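Local coordinates for (R)-specific secondary-alkylsulfatase (Pseudomonas sp., PDB 4AXH), which hydrolyses (R)-secondary-alkyl sulfates with strict inversion of configuration, giving (S)-alcohols and sulfate at a site that holds two zinc ions, at residues A[206-211]-A[267-272]; A[279-284]-A[299-304]; A[463-468]-A[495-500]; A[479-484]-A[503-508]; A[558-563]-A[643-648]. All coordinates share one frame; numbering follows the deposited sequence.

Interaction 1 of 5, residues A[206-211]-A[267-272]; sequences APSGFM and LIEKPY
Ala206 and Pro207 pair in parallel with Leu267 and Ile268, joining strand 203-207 to strand 266-268, the outermost strand of its sheet within the chain. Ile268 N donates to Ala206 O over 2.9 Å in a nearly straight bond (171°). The bond from Ser208 N back to Ile268 O is weak, bent to 121°, where the chain turns out of the sheet in a type II turn from Pro207 to Phe210. Proline can sit here because the bonds to strand 266-268 use Ala206 O and Ser208 N, not the nitrogen of residue 207, and it also starts the turn; Gly209 follows with positive phi at the N-cap of helix 210-219. The side chains take over where the backbone ladder ends. With chi1 at 172°, the hydroxyl of Ser208 swings away from the backbone N, and OG donates to Glu269 OE1 over 2.9 Å, arriving from above the carboxylate plane. A bend at chi2 folds Glu269 back to reach it. The second oxygen, Glu269 OE2, accepts from a water at 3.0 Å, and that water in turn accepts from Gly209 N at 2.8 Å. Leu267 lays CD2 near Pro207 O, 3.4 Å away, while Ile268 points to the other face, onto Phe284 and Met296. On that same face Pro207 lies close to the zinc ligand His179. One carboxylate thus holds a serine hydroxyl and, through water, a helix-start N-H, probably stabilising its charge.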
# COMPACT_ATOMS: atom_id res chain seq x y z
N ALA A 206 6.44 14.60 22.17
CA ALA A 206 6.34 13.89 20.90
C ALA A 206 5.11 12.99 20.85
O ALA A 206 4.73 12.46 21.89
CB ALA A 206 7.61 13.06 20.64
N PRO A 207 4.48 12.79 19.66
CA PRO A 207 3.29 11.92 19.59
C PRO A 207 3.64 10.45 19.81
O PRO A 207 4.79 10.06 19.64
CB PRO A 207 2.75 12.16 18.19
CG PRO A 207 3.90 12.63 17.41
CD PRO A 207 4.78 13.39 18.34
N SER A 208 2.64 9.64 20.21
CA SER A 208 2.73 8.21 20.45
C SER A 208 3.47 7.49 19.32
O SER A 208 3.18 7.73 18.13
CB SER A 208 1.32 7.63 20.58
OG SER A 208 1.29 6.21 20.64
N GLY A 209 4.43 6.63 19.71
CA GLY A 209 5.19 5.80 18.78
C GLY A 209 6.32 6.44 18.00
O GLY A 209 6.82 5.85 17.04
N PHE A 210 6.75 7.64 18.45
CA PHE A 210 7.80 8.45 17.83
C PHE A 210 9.10 7.70 17.57
O PHE A 210 9.52 7.59 16.41
CB PHE A 210 8.04 9.75 18.60
CG PHE A 210 9.10 10.65 18.00
CD1 PHE A 210 10.44 10.51 18.36
CD2 PHE A 210 8.76 11.66 17.11
CE1 PHE A 210 11.42 11.36 17.83
CE2 PHE A 210 9.74 12.51 16.60
CZ PHE A 210 11.06 12.35 16.96
N MET A 211 9.75 7.21 18.65
CA MET A 211 11.03 6.50 18.57
C MET A 211 11.02 5.33 17.60
O MET A 211 11.86 5.30 16.69
CB MET A 211 11.56 6.13 19.95
CG MET A 211 12.23 7.31 20.70
SD MET A 211 13.64 8.19 19.89
CE MET A 211 14.69 6.78 19.38
N LEU A 267 5.65 11.69 26.17
CA LEU A 267 4.89 11.15 25.05
C LEU A 267 3.39 11.41 25.13
O LEU A 267 2.78 11.12 26.15
CB LEU A 267 5.13 9.63 24.97
CG LEU A 267 6.28 9.19 24.07
CD1 LEU A 267 6.92 7.95 24.59
CD2 LEU A 267 5.80 8.97 22.65
N ILE A 268 2.80 11.93 24.04
CA ILE A 268 1.37 12.21 23.93
C ILE A 268 0.68 10.92 23.50
O ILE A 268 0.94 10.40 22.39
CB ILE A 268 1.08 13.42 23.00
CG1 ILE A 268 2.07 14.61 23.23
CG2 ILE A 268 -0.39 13.86 23.05
CD1 ILE A 268 2.24 15.14 24.70
N GLU A 269 -0.15 10.36 24.39
CA GLU A 269 -0.79 9.07 24.16
C GLU A 269 -2.29 9.08 23.97
O GLU A 269 -2.83 8.16 23.34
CB GLU A 269 -0.33 8.03 25.21
CG GLU A 269 1.18 7.73 25.18
CD GLU A 269 1.70 6.82 24.07
OE1 GLU A 269 0.88 6.09 23.46
OE2 GLU A 269 2.93 6.82 23.83
N LYS A 270 -2.96 10.11 24.51
CA LYS A 270 -4.42 10.32 24.41
C LYS A 270 -4.78 11.10 23.12
O LYS A 270 -3.99 11.95 22.70
CB LYS A 270 -4.95 11.11 25.64
CG LYS A 270 -4.70 10.44 27.00
CD LYS A 270 -4.98 11.42 28.15
CE LYS A 270 -4.60 10.88 29.51
NZ LYS A 270 -5.80 10.52 30.32
N PRO A 271 -5.99 10.91 22.52
CA PRO A 271 -6.34 11.66 21.29
C PRO A 271 -6.20 13.18 21.36
O PRO A 271 -6.01 13.82 20.33
CB PRO A 271 -7.78 11.25 21.04
CG PRO A 271 -7.88 9.89 21.62
CD PRO A 271 -7.07 9.96 22.88
N TYR A 272 -6.32 13.73 22.57
CA TYR A 272 -6.18 15.15 22.92
C TYR A 272 -5.53 15.24 24.30
O TYR A 272 -5.93 14.52 25.21
CB TYR A 272 -7.53 15.89 22.90
CG TYR A 272 -8.26 15.85 21.57
CD1 TYR A 272 -8.06 16.83 20.60
CD2 TYR A 272 -9.19 14.84 21.30
CE1 TYR A 272 -8.78 16.82 19.40
CE2 TYR A 272 -9.88 14.80 20.09
CZ TYR A 272 -9.68 15.79 19.15
OH TYR A 272 -10.39 15.71 17.97
O HOH W 1 4.71 5.16 22.03

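Interaction 2 of 5, residues A[279-284]-A[299-304]; sequences GVELEF and YLPQFK
Glu283 and Tyr299 form an antiparallel hydrogen-bonded pair in the hairpin of strands 280-286 and 296-300. Glu283 N donates to Tyr299 O at 3.1 Å, and Tyr299 N returns a bond to Glu283 O at 2.7 Å, both nearly straight. Beyond this pair the second strand turns away at Pro301, and a side chain stands in for a backbone partner: Glu281 N donates to Gln302 OE1 at 3.2 Å. This N-H comes in side-on, well out of the amide plane and off the lone pairs, so the bond is poorly directed and its detail doubtful at this resolution. Glutamine suits the place because its amide carries an acceptor and a donor side by side. Gln302 NE2 bonds Glu281 OE2 at 3.2 Å on the anti side of the carboxylate, with the two flat groups 84° apart, and makes a weak bond to Gly279 O. Glu281 OE1 has a salt bridge to Arg274, and Pro301 CG rests against it at 3.7 Å, a van der Waals contact of ring carbon with carboxylate oxygen. The apolar contact is Leu282 CD2 on Leu300 CD2 at 3.6 Å, side by side. Strand 272-277 flanks strand 280-286, Ile138 of strand 135-138 packs against Leu282, and Tyr299 stacks on Tyr344 of helix 330-344.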
# COMPACT_ATOMS: atom_id res chain seq x y z
N GLY A 279 4.46 28.65 31.61
CA GLY A 279 3.30 29.51 31.47
C GLY A 279 2.80 29.57 30.05
O GLY A 279 2.34 30.62 29.59
N VAL A 280 2.92 28.44 29.32
CA VAL A 280 2.50 28.28 27.93
C VAL A 280 1.56 27.09 27.90
O VAL A 280 1.95 25.99 28.32
CB VAL A 280 3.71 28.11 26.96
CG1 VAL A 280 3.25 27.81 25.54
CG2 VAL A 280 4.60 29.35 26.96
N GLU A 281 0.32 27.32 27.46
CA GLU A 281 -0.70 26.29 27.35
C GLU A 281 -0.56 25.66 25.97
O GLU A 281 -0.49 26.36 24.95
CB GLU A 281 -2.10 26.88 27.52
CG GLU A 281 -2.64 26.91 28.94
CD GLU A 281 -3.90 27.74 29.05
OE1 GLU A 281 -4.97 27.27 28.60
OE2 GLU A 281 -3.82 28.88 29.56
N LEU A 282 -0.53 24.31 25.95
CA LEU A 282 -0.41 23.50 24.75
C LEU A 282 -1.46 22.42 24.79
O LEU A 282 -1.53 21.68 25.77
CB LEU A 282 0.98 22.82 24.65
CG LEU A 282 2.22 23.63 25.00
CD1 LEU A 282 3.36 22.74 25.39
CD2 LEU A 282 2.62 24.51 23.85
N GLU A 283 -2.28 22.35 23.74
CA GLU A 283 -3.26 21.29 23.52
C GLU A 283 -2.74 20.59 22.26
O GLU A 283 -2.50 21.24 21.22
CB GLU A 283 -4.68 21.83 23.30
CG GLU A 283 -5.74 20.73 23.24
CD GLU A 283 -7.21 21.13 23.30
OE1 GLU A 283 -7.50 22.32 23.58
OE2 GLU A 283 -8.08 20.26 23.08
N PHE A 284 -2.47 19.30 22.39
CA PHE A 284 -1.99 18.43 21.33
C PHE A 284 -3.13 17.55 20.85
O PHE A 284 -3.89 17.02 21.67
CB PHE A 284 -0.86 17.53 21.89
CG PHE A 284 0.32 18.25 22.54
CD1 PHE A 284 1.28 18.90 21.76
CD2 PHE A 284 0.51 18.20 23.92
CE1 PHE A 284 2.37 19.53 22.35
CE2 PHE A 284 1.61 18.83 24.51
CZ PHE A 284 2.53 19.51 23.72
N TYR A 299 -2.43 23.10 19.32
CA TYR A 299 -3.25 24.31 19.45
C TYR A 299 -2.71 25.11 20.64
O TYR A 299 -2.20 24.55 21.61
CB TYR A 299 -4.76 23.96 19.56
CG TYR A 299 -5.67 25.15 19.84
CD1 TYR A 299 -5.95 26.09 18.86
CD2 TYR A 299 -6.32 25.28 21.07
CE1 TYR A 299 -6.80 27.17 19.11
CE2 TYR A 299 -7.19 26.33 21.32
CZ TYR A 299 -7.43 27.28 20.35
OH TYR A 299 -8.24 28.35 20.64
N LEU A 300 -2.74 26.42 20.51
CA LEU A 300 -2.28 27.34 21.53
C LEU A 300 -3.48 28.12 22.03
O LEU A 300 -3.83 29.17 21.46
CB LEU A 300 -1.16 28.26 21.02
CG LEU A 300 0.08 27.53 20.56
CD1 LEU A 300 1.09 28.48 19.96
CD2 LEU A 300 0.69 26.72 21.69
N PRO A 301 -4.17 27.58 23.08
CA PRO A 301 -5.38 28.26 23.59
C PRO A 301 -5.18 29.72 23.99
O PRO A 301 -6.05 30.53 23.69
CB PRO A 301 -5.90 27.34 24.70
CG PRO A 301 -4.82 26.39 24.98
CD PRO A 301 -3.91 26.32 23.81
N GLN A 302 -4.02 30.06 24.56
CA GLN A 302 -3.68 31.42 24.98
C GLN A 302 -3.54 32.38 23.83
O GLN A 302 -3.84 33.57 23.98
CB GLN A 302 -2.37 31.44 25.78
CG GLN A 302 -2.39 30.69 27.11
CD GLN A 302 -0.99 30.34 27.56
OE1 GLN A 302 0.01 30.44 26.83
NE2 GLN A 302 -0.89 29.89 28.79
N PHE A 303 -3.05 31.88 22.68
CA PHE A 303 -2.75 32.68 21.50
C PHE A 303 -3.85 32.64 20.43
O PHE A 303 -3.84 33.49 19.54
CB PHE A 303 -1.43 32.21 20.89
CG PHE A 303 -0.20 32.48 21.71
CD1 PHE A 303 0.18 31.60 22.72
CD2 PHE A 303 0.62 33.56 21.43
CE1 PHE A 303 1.32 31.85 23.48
CE2 PHE A 303 1.77 33.80 22.18
CZ PHE A 303 2.10 32.95 23.21
N LYS A 304 -4.79 31.67 20.53
CA LYS A 304 -5.86 31.48 19.54
C LYS A 304 -5.24 31.18 18.14
O LYS A 304 -5.75 31.67 17.11
CB LYS A 304 -6.85 32.67 19.50
CG LYS A 304 -8.01 32.57 20.48
CD LYS A 304 -9.12 33.56 20.12
CE LYS A 304 -10.44 32.87 19.91
NZ LYS A 304 -11.20 33.46 18.76

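Interaction 3 of 5, residues A[463-468]-A[495-500]; sequences AVLKQM and KDARAL
Leu465 and Met468 of helix 461-474 meet Ala497 and Leu500 of helix 495-511 in an alpha-helical array within the alkyl sulfatase dimerisation region, whose sequence family belongs to the TPR clan. The two segments run nearly parallel, their directions 23° apart, as expected of first and third helices when helix 477-490 returns between them. Their axes stay 10.6 Å apart, so side chains, chiefly Leu465, Met468 and Leu500, bridge the gap. The tight part centres on one methyl. Leu465 CD2 lies 3.6 Å from Leu500 CD2, the two leucines crossing at about a right angle, and 3.7 Å from Ala497 N, over the first turn of helix 495-511. Alanine suits position 497 because its small side chain lets the leucine methyl come down to the backbone. The same methyl also touches Asp496 CB at 3.9 Å, where the contact reaches its looser side. There the partly exposed Asp496 offers only its aliphatic carbon to the leucine. No hydrogen bond joins the segments, and dispersion between apolar groups accounts for the contact. One turn further along, Met468, also buried, lies beside helix 477-490 as a flexible filler. Bent at chi3 (-75°), it turns CE back toward Ala497 CB, at 4.4 Å, and leaves SD 4.0 Å from Leu500 CB.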
# COMPACT_ATOMS: atom_id res chain seq x y z
N ALA A 463 14.61 4.05 -36.85
CA ALA A 463 13.17 4.29 -37.05
C ALA A 463 12.55 4.91 -35.80
O ALA A 463 11.83 5.91 -35.91
CB ALA A 463 12.46 3.00 -37.42
N VAL A 464 12.89 4.37 -34.61
CA VAL A 464 12.41 4.89 -33.34
C VAL A 464 12.93 6.32 -33.11
O VAL A 464 12.18 7.16 -32.63
CB VAL A 464 12.59 3.92 -32.13
CG1 VAL A 464 12.04 2.53 -32.44
CG2 VAL A 464 14.03 3.81 -31.68
N LEU A 465 14.19 6.61 -33.55
CA LEU A 465 14.85 7.92 -33.46
C LEU A 465 14.17 8.99 -34.35
O LEU A 465 14.10 10.15 -33.96
CB LEU A 465 16.35 7.80 -33.82
CG LEU A 465 17.34 7.56 -32.67
CD1 LEU A 465 18.55 6.80 -33.15
CD2 LEU A 465 17.82 8.86 -32.06
N LYS A 466 13.68 8.59 -35.55
CA LYS A 466 12.99 9.48 -36.49
C LYS A 466 11.62 9.84 -35.91
O LYS A 466 11.21 10.99 -35.99
CB LYS A 466 12.82 8.77 -37.86
CG LYS A 466 12.81 9.70 -39.07
CD LYS A 466 11.41 10.19 -39.46
CE LYS A 466 11.49 11.31 -40.47
NZ LYS A 466 10.23 12.09 -40.53
N GLN A 467 10.93 8.83 -35.33
CA GLN A 467 9.64 8.94 -34.66
C GLN A 467 9.74 9.81 -33.41
O GLN A 467 8.84 10.60 -33.14
CB GLN A 467 9.14 7.56 -34.25
CG GLN A 467 8.63 6.74 -35.41
CD GLN A 467 7.77 5.63 -34.91
OE1 GLN A 467 6.84 5.85 -34.12
NE2 GLN A 467 8.07 4.41 -35.34
N MET A 468 10.84 9.66 -32.66
CA MET A 468 11.15 10.42 -31.46
C MET A 468 11.31 11.89 -31.86
O MET A 468 10.77 12.77 -31.18
CB MET A 468 12.48 9.92 -30.88
CG MET A 468 12.44 9.56 -29.42
SD MET A 468 14.11 9.28 -28.73
CE MET A 468 14.47 7.65 -29.42
N LYS A 495 23.94 7.54 -28.06
CA LYS A 495 24.11 8.90 -27.53
C LYS A 495 23.11 9.91 -28.09
O LYS A 495 22.82 10.92 -27.43
CB LYS A 495 25.57 9.36 -27.64
CG LYS A 495 26.47 8.59 -26.67
CD LYS A 495 27.92 9.03 -26.62
CE LYS A 495 28.52 8.77 -25.26
NZ LYS A 495 28.25 9.89 -24.30
N ASP A 496 22.57 9.63 -29.29
CA ASP A 496 21.55 10.43 -29.96
C ASP A 496 20.19 10.21 -29.25
O ASP A 496 19.51 11.19 -28.97
CB ASP A 496 21.45 10.06 -31.47
CG ASP A 496 22.78 10.02 -32.21
OD1 ASP A 496 23.46 11.07 -32.28
OD2 ASP A 496 23.13 8.93 -32.74
N ALA A 497 19.84 8.94 -28.92
CA ALA A 497 18.62 8.55 -28.19
C ALA A 497 18.58 9.18 -26.79
O ALA A 497 17.53 9.63 -26.34
CB ALA A 497 18.56 7.05 -28.05
N ARG A 498 19.74 9.18 -26.10
CA ARG A 498 19.94 9.73 -24.77
C ARG A 498 19.71 11.24 -24.77
O ARG A 498 18.95 11.74 -23.94
CB ARG A 498 21.36 9.44 -24.28
CG ARG A 498 21.65 7.98 -23.97
CD ARG A 498 23.12 7.81 -23.66
NE ARG A 498 23.46 8.28 -22.31
CZ ARG A 498 23.50 7.50 -21.24
NH1 ARG A 498 23.24 6.20 -21.34
NH2 ARG A 498 23.81 8.01 -20.05
N ALA A 499 20.37 11.96 -25.71
CA ALA A 499 20.30 13.42 -25.83
C ALA A 499 18.89 13.89 -26.14
O ALA A 499 18.46 14.90 -25.60
CB ALA A 499 21.26 13.90 -26.92
N LEU A 500 18.17 13.12 -26.99
CA LEU A 500 16.81 13.40 -27.40
C LEU A 500 15.87 13.19 -26.25
O LEU A 500 15.14 14.12 -25.93
CB LEU A 500 16.41 12.55 -28.61
CG LEU A 500 16.46 13.21 -30.03
CD1 LEU A 500 17.30 14.49 -30.09
CD2 LEU A 500 16.91 12.22 -31.08

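Interaction 4 of 5, residues A[479-484]-A[503-508]; sequences WAVQLG and DAMEQL
Val481 of helix 477-490 fits against Ala504, Met505 and Leu508 of helix 495-511, where the two consecutive helices run antiparallel as a helical hairpin. Their local axes approach to 9.0 Å, with 145° between their directions, a spacing consistent with alanines at the interface on both sides. From CB, which faces the other helix, Val481 divides into two methyls. CG1 lies anti to the carbonyl carbon (chi1 -57°) and carries most of the contact. It meets Ala504 CB at 3.8 Å, then reaches past it to the backbone, 3.7 Å from Met505 N. On the same methyl Met505 CG closes in at 3.7 Å, the methionine chain crossing the valine at about a right angle. Leu508 CD1, one turn beyond Ala504, comes to 3.9 Å from Val481 CG1. The second methyl, CG2, also meets Leu508 CD1, at 4.0 Å, so that valine and leucine touch tip to tip. A beta-branched residue suits this place, since its two short arms can occupy the surface between Ala504, Met505 and Leu508 without a long chain to fold away. Beside it Ala480 CB touches Ala504 CB at 3.8 Å, where neither residue has a longer chain to hold the helices apart. No polar bond crosses between the segments, and the touching residues are largely buried. Around them, Ala480 also packs on Ala471 and Ile472 of helix 461-474, while Met505 and Leu508 rest on Tyr521 of helix 515-529. Trp479 of helix 477-490 turns to the second subunit, meeting Tyr454 of that subunit edge-to-face.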
# COMPACT_ATOMS: atom_id res chain seq x y z
N TRP A 479 5.05 11.48 -25.32
CA TRP A 479 5.22 10.30 -26.16
C TRP A 479 6.68 10.12 -26.52
O TRP A 479 7.18 9.00 -26.47
CB TRP A 479 4.29 10.33 -27.37
CG TRP A 479 4.45 9.15 -28.29
CD1 TRP A 479 4.91 9.16 -29.57
CD2 TRP A 479 4.22 7.76 -27.96
NE1 TRP A 479 4.97 7.88 -30.07
CE2 TRP A 479 4.53 7.00 -29.11
CE3 TRP A 479 3.73 7.10 -26.83
CZ2 TRP A 479 4.38 5.62 -29.16
CZ3 TRP A 479 3.61 5.72 -26.87
CH2 TRP A 479 3.93 4.99 -28.02
N ALA A 480 7.39 11.22 -26.81
CA ALA A 480 8.82 11.20 -27.08
C ALA A 480 9.60 10.44 -25.99
O ALA A 480 10.36 9.54 -26.34
CB ALA A 480 9.34 12.62 -27.21
N VAL A 481 9.37 10.73 -24.68
CA VAL A 481 10.05 10.05 -23.56
C VAL A 481 9.75 8.56 -23.46
O VAL A 481 10.60 7.81 -23.00
CB VAL A 481 9.98 10.75 -22.18
CG1 VAL A 481 10.55 12.15 -22.23
CG2 VAL A 481 8.57 10.75 -21.62
N GLN A 482 8.55 8.13 -23.89
CA GLN A 482 8.17 6.72 -23.89
C GLN A 482 9.00 5.94 -24.92
O GLN A 482 9.46 4.85 -24.61
CB GLN A 482 6.67 6.55 -24.12
CG GLN A 482 5.84 6.78 -22.87
CD GLN A 482 5.76 5.54 -22.01
OE1 GLN A 482 5.36 4.47 -22.47
NE2 GLN A 482 6.12 5.68 -20.74
N LEU A 483 9.24 6.53 -26.13
CA LEU A 483 10.07 5.93 -27.19
C LEU A 483 11.53 5.90 -26.75
O LEU A 483 12.16 4.84 -26.80
CB LEU A 483 9.95 6.69 -28.53
CG LEU A 483 8.58 6.78 -29.25
CD1 LEU A 483 8.75 7.03 -30.71
CD2 LEU A 483 7.79 5.48 -29.14
N GLY A 484 12.03 7.06 -26.30
CA GLY A 484 13.38 7.25 -25.80
C GLY A 484 13.78 6.29 -24.69
O GLY A 484 14.92 5.86 -24.66
N ASP A 503 16.29 15.91 -23.82
CA ASP A 503 15.73 17.15 -24.37
C ASP A 503 14.21 17.23 -24.16
O ASP A 503 13.71 18.29 -23.77
CB ASP A 503 16.07 17.31 -25.88
CG ASP A 503 17.47 17.85 -26.21
OD1 ASP A 503 18.35 17.84 -25.32
OD2 ASP A 503 17.67 18.31 -27.37
N ALA A 504 13.51 16.11 -24.40
CA ALA A 504 12.06 15.97 -24.24
C ALA A 504 11.65 16.02 -22.77
O ALA A 504 10.66 16.69 -22.48
CB ALA A 504 11.59 14.68 -24.88
N MET A 505 12.42 15.35 -21.85
CA MET A 505 12.23 15.35 -20.38
C MET A 505 12.37 16.76 -19.84
O MET A 505 11.56 17.19 -19.03
CB MET A 505 13.31 14.52 -19.68
CG MET A 505 12.94 13.08 -19.50
SD MET A 505 13.57 12.47 -17.92
CE MET A 505 13.40 10.71 -18.21
N GLU A 506 13.42 17.48 -20.30
CA GLU A 506 13.75 18.85 -19.95
C GLU A 506 12.59 19.79 -20.25
O GLU A 506 12.29 20.66 -19.42
CB GLU A 506 14.99 19.26 -20.75
CG GLU A 506 15.51 20.66 -20.49
CD GLU A 506 16.86 20.87 -21.13
OE1 GLU A 506 16.92 21.07 -22.36
OE2 GLU A 506 17.87 20.71 -20.40
N GLN A 507 11.93 19.62 -21.42
CA GLN A 507 10.76 20.39 -21.87
C GLN A 507 9.58 20.09 -20.96
O GLN A 507 8.86 21.02 -20.61
CB GLN A 507 10.41 20.11 -23.35
CG GLN A 507 11.41 20.65 -24.40
CD GLN A 507 11.68 22.13 -24.35
OE1 GLN A 507 10.76 22.96 -24.46
NE2 GLN A 507 12.96 22.50 -24.26
N LEU A 508 9.42 18.81 -20.52
CA LEU A 508 8.39 18.38 -19.56
C LEU A 508 8.61 19.05 -18.19
O LEU A 508 7.65 19.36 -17.49
CB LEU A 508 8.33 16.86 -19.40
CG LEU A 508 7.85 16.05 -20.62
CD1 LEU A 508 8.09 14.55 -20.41
CD2 LEU A 508 6.38 16.29 -20.92

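Interaction 5 of 5, residues A[558-563]-A[643-648]; sequences IRLDTD and GEFFGL
In the C-terminal alkyl sulfatase domain, a sequence family of the SCP2 clan, the chain leaving helix 549-559 meets the chain that follows helix 640-646. Leu560 is the first residue to abandon helical geometry, and the link from there to helix 562-565 is fixed by one backbone bond. Asp561 N donates to Leu648 O over 2.9 Å, nearly straight at 165° and almost along the C=O axis. Two backbone groups outside regular helix thereby satisfy each other beside the buried Leu560 and Leu648. Alongside the bond, the leucines pack side by side and point the same way, with Leu560 CD1 3.8 Å from Leu648 CB. The swing of CG away from the backbone N in Leu560 (chi1 -176°) carries this methyl across to the other segment, where it also reaches Phe645 CE1 at 4.4 Å. Both leucines suit the place because they lean on Leu587 of strand 581-588, and Phe645, large and flat, spreads over Met570, Leu572 and Leu585 of the same sheet. Asp561 brings CB to 3.5 Å from Leu648 O. Next to the contact, Arg559 NE bonds Asp650 O. Across the dimer, Ile558 O accepts from Asn385 of the second subunit. The chain after helix 549-559 and segment 643-648, tied by a backbone bond and seated on strands 570-576 and 581-588, are consistent with the alpha/beta fold of the SCP2 clan, in which helices pack on one face of a sheet.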
# COMPACT_ATOMS: atom_id res chain seq x y z
N ILE A 558 18.30 -8.72 5.07
CA ILE A 558 18.17 -8.02 3.79
C ILE A 558 19.53 -8.01 3.06
O ILE A 558 19.57 -8.19 1.85
CB ILE A 558 17.60 -6.59 4.07
CG1 ILE A 558 16.08 -6.64 4.30
CG2 ILE A 558 17.97 -5.58 2.98
CD1 ILE A 558 15.50 -5.48 5.08
N ARG A 559 20.63 -7.80 3.81
CA ARG A 559 22.01 -7.79 3.30
C ARG A 559 22.50 -9.20 2.92
O ARG A 559 23.30 -9.34 1.99
CB ARG A 559 22.95 -7.16 4.33
CG ARG A 559 22.85 -5.64 4.37
CD ARG A 559 23.94 -5.03 5.20
NE ARG A 559 25.25 -5.41 4.69
CZ ARG A 559 26.37 -5.36 5.39
NH1 ARG A 559 26.35 -4.91 6.64
NH2 ARG A 559 27.52 -5.72 4.84
N LEU A 560 22.01 -10.24 3.62
CA LEU A 560 22.34 -11.64 3.36
C LEU A 560 22.10 -12.00 1.88
O LEU A 560 21.03 -11.70 1.33
CB LEU A 560 21.57 -12.57 4.30
CG LEU A 560 21.88 -14.07 4.20
CD1 LEU A 560 23.14 -14.40 4.94
CD2 LEU A 560 20.76 -14.88 4.75
N ASP A 561 23.12 -12.61 1.27
CA ASP A 561 23.12 -13.05 -0.12
C ASP A 561 22.69 -14.51 -0.17
O ASP A 561 23.51 -15.41 0.03
CB ASP A 561 24.52 -12.89 -0.74
CG ASP A 561 24.63 -13.10 -2.25
OD1 ASP A 561 23.62 -13.53 -2.87
OD2 ASP A 561 25.71 -12.80 -2.81
N THR A 562 21.39 -14.72 -0.45
CA THR A 562 20.72 -16.02 -0.57
C THR A 562 21.52 -17.03 -1.40
O THR A 562 21.68 -18.17 -0.96
CB THR A 562 19.30 -15.80 -1.09
OG1 THR A 562 18.63 -14.95 -0.18
CG2 THR A 562 18.52 -17.09 -1.25
N ASP A 563 22.06 -16.61 -2.56
CA ASP A 563 22.84 -17.49 -3.43
C ASP A 563 24.09 -18.12 -2.79
O ASP A 563 24.26 -19.34 -2.88
CB ASP A 563 23.18 -16.78 -4.75
CG ASP A 563 21.96 -16.46 -5.58
OD1 ASP A 563 20.86 -17.00 -5.27
OD2 ASP A 563 22.10 -15.68 -6.56
N GLY A 643 32.23 -15.50 11.67
CA GLY A 643 32.99 -14.98 10.54
C GLY A 643 32.42 -15.44 9.22
O GLY A 643 32.40 -14.68 8.24
N GLU A 644 31.92 -16.70 9.21
CA GLU A 644 31.26 -17.38 8.10
C GLU A 644 29.99 -16.59 7.75
O GLU A 644 29.80 -16.20 6.60
CB GLU A 644 30.90 -18.83 8.51
CG GLU A 644 30.28 -19.69 7.42
CD GLU A 644 29.93 -21.13 7.78
OE1 GLU A 644 30.38 -21.62 8.84
OE2 GLU A 644 29.22 -21.78 6.98
N PHE A 645 29.16 -16.32 8.78
CA PHE A 645 27.92 -15.57 8.64
C PHE A 645 28.15 -14.18 8.04
O PHE A 645 27.49 -13.84 7.06
CB PHE A 645 27.16 -15.51 9.98
CG PHE A 645 26.05 -14.49 10.04
CD1 PHE A 645 24.98 -14.55 9.16
CD2 PHE A 645 26.08 -13.46 10.98
CE1 PHE A 645 23.96 -13.59 9.20
CE2 PHE A 645 25.07 -12.50 11.02
CZ PHE A 645 24.02 -12.57 10.13
N PHE A 646 29.13 -13.43 8.56
CA PHE A 646 29.50 -12.10 8.10
C PHE A 646 30.06 -12.06 6.67
O PHE A 646 30.01 -11.01 6.02
CB PHE A 646 30.45 -11.43 9.10
CG PHE A 646 29.72 -10.86 10.29
CD1 PHE A 646 29.25 -11.69 11.30
CD2 PHE A 646 29.45 -9.51 10.38
CE1 PHE A 646 28.54 -11.18 12.38
CE2 PHE A 646 28.74 -8.99 11.47
CZ PHE A 646 28.29 -9.83 12.46
N GLY A 647 30.57 -13.20 6.20
CA GLY A 647 31.12 -13.36 4.86
C GLY A 647 30.07 -13.50 3.80
O GLY A 647 30.36 -13.37 2.60
N LEU A 648 28.83 -13.76 4.23
CA LEU A 648 27.65 -13.96 3.38
C LEU A 648 26.81 -12.68 3.22
O LEU A 648 25.77 -12.71 2.56
CB LEU A 648 26.79 -15.10 3.97
CG LEU A 648 27.46 -16.46 4.05
CD1 LEU A 648 26.70 -17.39 4.96
CD2 LEU A 648 27.67 -17.05 2.66

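In the fold
The five contacts follow three successive regions of the chain. Interactions 1 and 2, both in the metallo-beta-lactamase region, have centres 17 Å apart and touch through Ile268 and Phe284, where strand 266-268 of one sheet packs on strand 280-286 of another. Interactions 3 and 4 lie in the dimerisation region with centres 10 Å apart; both use helix 495-511, and their segments alternate along the chain, so helices 461-474, 477-490 and 495-511 form one packed unit. Interaction 5, in the C-terminal domain, is 38 Å from interaction 1 and 41 Å from interaction 4, centre to centre. Interactions 3, 4 and 5 have residues reaching the second subunit, in keeping with the homodimer.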